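Local coordinates for protein DNA-entry nuclease inhibitor (Bacillus subtilis subsp. subtilis, PDB 4MQD) that inhibits the DNA-entry nuclease NucA and plays a role in the competence of Bacillus subtilis cells to be transformed, at residues Phe20-Gln24 with Asp47-Ser51; Lys6-Gln11 with Ser101-Pro105. All coordinates share one frame; numbering follows the deposited sequence.

Interaction 1. Residues Phe20-Gln24 with Asp47-Ser51; sequences FTVFQ and DGAIS
Two neighbouring strands of the five-stranded antiparallel sheet meet here, Val22 lying across from Ile50 and Thr21 from Ser51, the axes of the short strand segments running antiparallel at 173°. Val22 and Ile50 form the hydrogen-bonded pair: Val22 N donates to Ile50 O at 2.7 Å, and Val22 O takes the N-H of Ile50 at 2.9 Å in a nearly linear approach to the carbonyl. Thr21 and Ser51 form the adjoining non-hydrogen-bonded pair, and their side chains supply the link that the backbone does not: Thr21 OG1 and Ser51 OG lie 2.7 Å apart in a hydrogen bond in which either hydroxyl could donate. Both oxygens stand anti to their own carbonyl carbons (chi1 near -58°), which turns the two hydroxyls toward each other. Thr21 CG2 also rests against Ser51 OG. On the same face, Phe23 CB touches Ala49 CB at 3.8 Å, while the Phe23 ring leads away from Ala49 to meet His91. Past Phe23, the chain of Gln24 bends at chi2 and brings NE2 back to Gly48 O, 2.8 Å away in one of the two modelled conformers of Gly48. That oxygen lies near the amide plane, and NE2 comes in well off the C=O direction, at 126°. Gln24 OE1 accepts from Thr86 N in any case, and both bonds would hold the amide's rotation while that conformer is occupied. On the other face Val22 and Ile50 both pack on Phe83 of strand 77-85, in the second sheet. Such packing of an antiparallel pair on a second sheet is consistent with a beta-sandwich-like fold.

Interaction 2. Residues Lys6-Gln11 with Ser101-Pro105; sequences KSWKPQ and SFDLP
The backbones of Lys6-Gln11 and Ser101-Pro105 keep well apart, the CA atoms of Trp8 and Phe102 standing 8.1 Å from each other, so side chains, one water and the backbone of Asp103 make the contact. Phe102 sends the edge of its ring onto one face of Trp8, a T-shaped pair with planes at 76° and a centroid distance of 4.9 Å from the five-membered ring. The touching atom is Phe102 CD2, poised over the rim of the indole and 3.5 Å from Trp8 CD1. At the indole edge, in plane, lies a water that accepts from Trp8 NE1 at 2.9 Å and from Asp103 N at 2.8 Å, tying the ring to the inverse gamma turn centred on Asp103. Farther round the same edge, Trp8 CZ2 abuts Asp103 O. Lys6, its chain extended with CG anti to the backbone N (chi1 -169°), reaches past the indole to Asp103, where NZ and OD2 make a long salt bridge of 3.6 Å. Replacing Trp8 with an alanine would probably bare the edge of Phe102 and leave the bridging water without its indole donor. Phe64 of strand 59-66 joins the aromatic cluster, meeting Trp8 edge-to-face and also the Phe102 ring. Strand 6-14 pairs with strand 59-66 in one sheet, whereas strand 100-102 pairs with 90-93 in the other, so Trp8 and Phe102 join the two sheets at their margins.

In the fold
Interaction 1 is buried and lies within a single sheet, whereas interaction 2 sits at the surface and spans two. They share the antiparallel sheet of strands 43-46, 49-53, 19-24, 90-93 and 100-102: residues 20-24 and 49-51 lie on adjacent inner strands, while 101-105 begins on an outermost strand. Strand 90-93 connects the two places, pairing with 19-24 on one flank and 100-102 on the other. Direct hydrogen bonds dominate interaction 1; aromatic packing, a bridging water and a long salt bridge make up interaction 2. Their centres are 15 Å apart, and along the chain interaction 1 is nested inside the loop that interaction 2 closes.

Interaction 1. Residues Phe20-Gln24 with Asp47-Ser51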
loop_
_atom_site.group_PDB
_atom_site.type_symbol
_atom_site.label_atom_id
_atom_site.label_comp_id
_atom_site.label_asym_id
_atom_site.label_seq_id
_atom_site.Cartn_x
_atom_site.Cartn_y
_atom_site.Cartn_z
ATOM N N PHE A 20 -16.628 -10.165 9.480
ATOM C CA PHE A 20 -16.432 -9.606 10.813
ATOM C C PHE A 20 -17.144 -8.258 10.844
ATOM O O PHE A 20 -17.367 -7.646 9.796
ATOM C CB PHE A 20 -14.945 -9.463 11.157
ATOM C CG PHE A 20 -14.181 -8.573 10.219
ATOM C CD1 PHE A 20 -14.088 -7.208 10.456
ATOM C CD2 PHE A 20 -13.544 -9.102 9.106
ATOM C CE1 PHE A 20 -13.380 -6.386 9.596
ATOM C CE2 PHE A 20 -12.834 -8.284 8.242
ATOM C CZ PHE A 20 -12.752 -6.925 8.487
ATOM N N THR A 21 -17.496 -7.800 12.039
ATOM C CA THR A 21 -18.387 -6.655 12.179
ATOM C C THR A 21 -17.840 -5.605 13.131
ATOM O O THR A 21 -17.400 -5.923 14.235
ATOM C CB THR A 21 -19.777 -7.113 12.660
ATOM O OG1 THR A 21 -20.305 -8.067 11.730
ATOM C CG2 THR A 21 -20.741 -5.934 12.779
ATOM N N VAL A 22 -17.874 -4.353 12.679
ATOM C CA VAL A 22 -17.507 -3.201 13.493
ATOM C C VAL A 22 -18.797 -2.587 14.021
ATOM O O VAL A 22 -19.687 -2.256 13.236
ATOM C CB VAL A 22 -16.745 -2.149 12.661
ATOM C CG1 VAL A 22 -16.318 -0.974 13.535
ATOM C CG2 VAL A 22 -15.546 -2.786 11.966
ATOM N N PHE A 23 -18.902 -2.437 15.340
ATOM C CA PHE A 23 -20.140 -1.944 15.953
ATOM C C PHE A 23 -19.916 -1.115 17.215
ATOM O O PHE A 23 -18.808 -1.052 17.752
ATOM C CB PHE A 23 -21.100 -3.110 16.232
ATOM C CG PHE A 23 -20.522 -4.193 17.103
ATOM C CD1 PHE A 23 -19.654 -5.139 16.575
ATOM C CD2 PHE A 23 -20.875 -4.289 18.442
ATOM C CE1 PHE A 23 -19.132 -6.148 17.369
ATOM C CE2 PHE A 23 -20.358 -5.295 19.241
ATOM C CZ PHE A 23 -19.486 -6.226 18.704
ATOM N N GLN A 24 -20.990 -0.475 17.673
ATOM C CA GLN A 24 -20.930 0.449 18.803
ATOM C C GLN A 24 -20.640 -0.289 20.106
ATOM O O GLN A 24 -20.948 -1.474 20.237
ATOM C CB GLN A 24 -22.244 1.232 18.934
ATOM C CG GLN A 24 -22.697 1.963 17.673
ATOM C CD GLN A 24 -21.641 2.895 17.101
ATOM O OE1 GLN A 24 -20.980 3.630 17.835
ATOM N NE2 GLN A 24 -21.489 2.878 15.780
ATOM N N ASP A 47 -27.997 0.103 11.166
ATOM C CA ASP A 47 -28.001 0.890 12.404
ATOM C C ASP A 47 -26.681 1.628 12.580
ATOM O O ASP A 47 -26.354 2.532 11.811
ATOM C CB ASP A 47 -28.276 0.001 13.623
ATOM C CG ASP A 47 -28.397 0.796 14.912
ATOM O OD1 ASP A 47 -28.306 2.041 14.858
ATOM O OD2 ASP A 47 -28.584 0.175 15.980
ATOM N N GLY A 48 -25.927 1.234 13.598
ATOM C CA GLY A 48 -24.599 1.784 13.818
ATOM C C GLY A 48 -23.534 0.710 13.720
ATOM O O GLY A 48 -22.587 0.698 14.506
ATOM N N ALA A 49 -23.686 -0.190 12.749
ATOM C CA ALA A 49 -22.755 -1.308 12.582
ATOM C C ALA A 49 -22.454 -1.562 11.110
ATOM O O ALA A 49 -23.326 -1.409 10.255
ATOM C CB ALA A 49 -23.320 -2.564 13.226
ATOM N N ILE A 50 -21.207 -1.938 10.831
ATOM C CA ILE A 50 -20.778 -2.312 9.487
ATOM C C ILE A 50 -20.106 -3.676 9.546
ATOM O O ILE A 50 -19.161 -3.870 10.310
ATOM C CB ILE A 50 -19.768 -1.301 8.899
ATOM C CG1 ILE A 50 -20.353 0.116 8.885
ATOM C CG2 ILE A 50 -19.354 -1.721 7.490
ATOM C CD1 ILE A 50 -19.313 1.203 8.703
ATOM N N SER A 51 -20.601 -4.620 8.749
ATOM C CA SER A 51 -19.941 -5.911 8.592
ATOM C C SER A 51 -19.145 -5.894 7.304
ATOM O O SER A 51 -19.651 -5.478 6.262
ATOM C CB SER A 51 -20.952 -7.053 8.561
ATOM O OG SER A 51 -21.747 -7.060 9.734
#

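Interaction 2. Residues Lys6-Gln11 with Ser101-Pro105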
loop_
_atom_site.group_PDB
_atom_site.type_symbol
_atom_site.label_atom_id
_atom_site.label_comp_id
_atom_site.label_asym_id
_atom_site.label_seq_id
_atom_site.Cartn_x
_atom_site.Cartn_y
_atom_site.Cartn_z
ATOM N N LYS A 6 -3.227 7.569 15.805
ATOM C CA LYS A 6 -3.252 6.501 16.799
ATOM C C LYS A 6 -3.228 5.143 16.098
ATOM O O LYS A 6 -3.939 4.937 15.111
ATOM C CB LYS A 6 -4.504 6.637 17.667
ATOM C CG LYS A 6 -4.539 5.761 18.907
ATOM C CD LYS A 6 -5.666 6.198 19.835
ATOM C CE LYS A 6 -5.722 5.359 21.102
ATOM N NZ LYS A 6 -6.789 5.816 22.034
ATOM N N SER A 7 -2.394 4.233 16.600
ATOM C CA SER A 7 -2.268 2.889 16.034
ATOM C C SER A 7 -2.430 1.828 17.113
ATOM O O SER A 7 -2.089 2.054 18.277
ATOM C CB SER A 7 -0.912 2.717 15.346
ATOM O OG SER A 7 -0.880 3.378 14.094
ATOM N N TRP A 8 -2.943 0.668 16.711
ATOM C CA TRP A 8 -3.183 -0.443 17.623
ATOM C C TRP A 8 -2.338 -1.653 17.256
ATOM O O TRP A 8 -2.065 -1.907 16.084
ATOM C CB TRP A 8 -4.660 -0.843 17.600
ATOM C CG TRP A 8 -5.539 0.014 18.447
ATOM C CD1 TRP A 8 -5.997 -0.268 19.702
ATOM C CD2 TRP A 8 -6.081 1.292 18.101
ATOM N NE1 TRP A 8 -6.789 0.757 20.159
ATOM C CE2 TRP A 8 -6.856 1.728 19.195
ATOM C CE3 TRP A 8 -5.984 2.114 16.973
ATOM C CZ2 TRP A 8 -7.534 2.947 19.193
ATOM C CZ3 TRP A 8 -6.656 3.328 16.972
ATOM C CH2 TRP A 8 -7.420 3.732 18.076
ATOM N N LYS A 9 -1.937 -2.400 18.278
ATOM C CA LYS A 9 -1.273 -3.684 18.101
ATOM C C LYS A 9 -2.161 -4.613 17.266
ATOM O O LYS A 9 -3.375 -4.632 17.455
ATOM C CB LYS A 9 -1.022 -4.303 19.480
ATOM C CG LYS A 9 -0.278 -5.627 19.484
ATOM C CD LYS A 9 -0.285 -6.228 20.881
ATOM C CE LYS A 9 0.446 -7.562 20.925
ATOM N NZ LYS A 9 1.898 -7.419 20.627
ATOM N N PRO A 10 -1.569 -5.373 16.326
ATOM C CA PRO A 10 -2.374 -6.336 15.570
ATOM C C PRO A 10 -3.121 -7.307 16.484
ATOM O O PRO A 10 -2.565 -7.766 17.483
ATOM C CB PRO A 10 -1.336 -7.083 14.730
ATOM C CG PRO A 10 -0.210 -6.120 14.577
ATOM C CD PRO A 10 -0.175 -5.320 15.846
ATOM N N GLN A 11 -4.372 -7.603 16.141
ATOM C CA GLN A 11 -5.220 -8.475 16.950
ATOM C C GLN A 11 -5.650 -9.691 16.147
ATOM O O GLN A 11 -6.306 -9.559 15.113
ATOM C CB GLN A 11 -6.459 -7.715 17.428
ATOM C CG GLN A 11 -6.175 -6.644 18.471
ATOM C CD GLN A 11 -5.701 -7.216 19.794
ATOM O OE1 GLN A 11 -6.013 -8.354 20.143
ATOM N NE2 GLN A 11 -4.942 -6.424 20.540
ATOM N N SER A 101 -11.815 -4.616 21.186
ATOM C CA SER A 101 -12.263 -3.285 21.586
ATOM C C SER A 101 -11.232 -2.236 21.197
ATOM O O SER A 101 -10.029 -2.471 21.303
ATOM C CB SER A 101 -12.508 -3.237 23.092
ATOM O OG SER A 101 -13.528 -4.145 23.460
ATOM N N PHE A 102 -11.717 -1.084 20.740
ATOM C CA PHE A 102 -10.853 0.012 20.314
ATOM C C PHE A 102 -11.420 1.335 20.815
ATOM O O PHE A 102 -12.585 1.651 20.566
ATOM C CB PHE A 102 -10.732 0.028 18.789
ATOM C CG PHE A 102 -10.219 -1.262 18.211
ATOM C CD1 PHE A 102 -11.096 -2.276 17.848
ATOM C CD2 PHE A 102 -8.858 -1.466 18.041
ATOM C CE1 PHE A 102 -10.623 -3.467 17.322
ATOM C CE2 PHE A 102 -8.379 -2.654 17.514
ATOM C CZ PHE A 102 -9.263 -3.655 17.152
ATOM N N ASP A 103 -10.591 2.092 21.530
ATOM C CA ASP A 103 -10.993 3.375 22.096
ATOM C C ASP A 103 -11.042 4.450 21.005
ATOM O O ASP A 103 -10.088 5.203 20.809
ATOM C CB ASP A 103 -10.026 3.780 23.217
ATOM C CG ASP A 103 -10.474 5.025 23.962
ATOM O OD1 ASP A 103 -11.693 5.186 24.186
ATOM O OD2 ASP A 103 -9.604 5.840 24.334
ATOM N N LEU A 104 -12.164 4.496 20.294
ATOM C CA LEU A 104 -12.388 5.479 19.237
ATOM C C LEU A 104 -13.366 6.539 19.747
ATOM O O LEU A 104 -14.439 6.193 20.245
ATOM C CB LEU A 104 -12.953 4.784 17.998
ATOM C CG LEU A 104 -12.966 5.571 16.686
ATOM C CD1 LEU A 104 -11.554 5.907 16.228
ATOM C CD2 LEU A 104 -13.697 4.781 15.609
ATOM N N PRO A 105 -13.005 7.833 19.636
ATOM C CA PRO A 105 -13.901 8.892 20.120
ATOM C C PRO A 105 -15.226 8.991 19.361
ATOM O O PRO A 105 -15.366 8.431 18.271
ATOM C CB PRO A 105 -13.090 10.178 19.908
ATOM C CG PRO A 105 -11.678 9.745 19.744
ATOM C CD PRO A 105 -11.721 8.374 19.155
HETATM O O HOH W 1 -8.176 1.180 22.659
#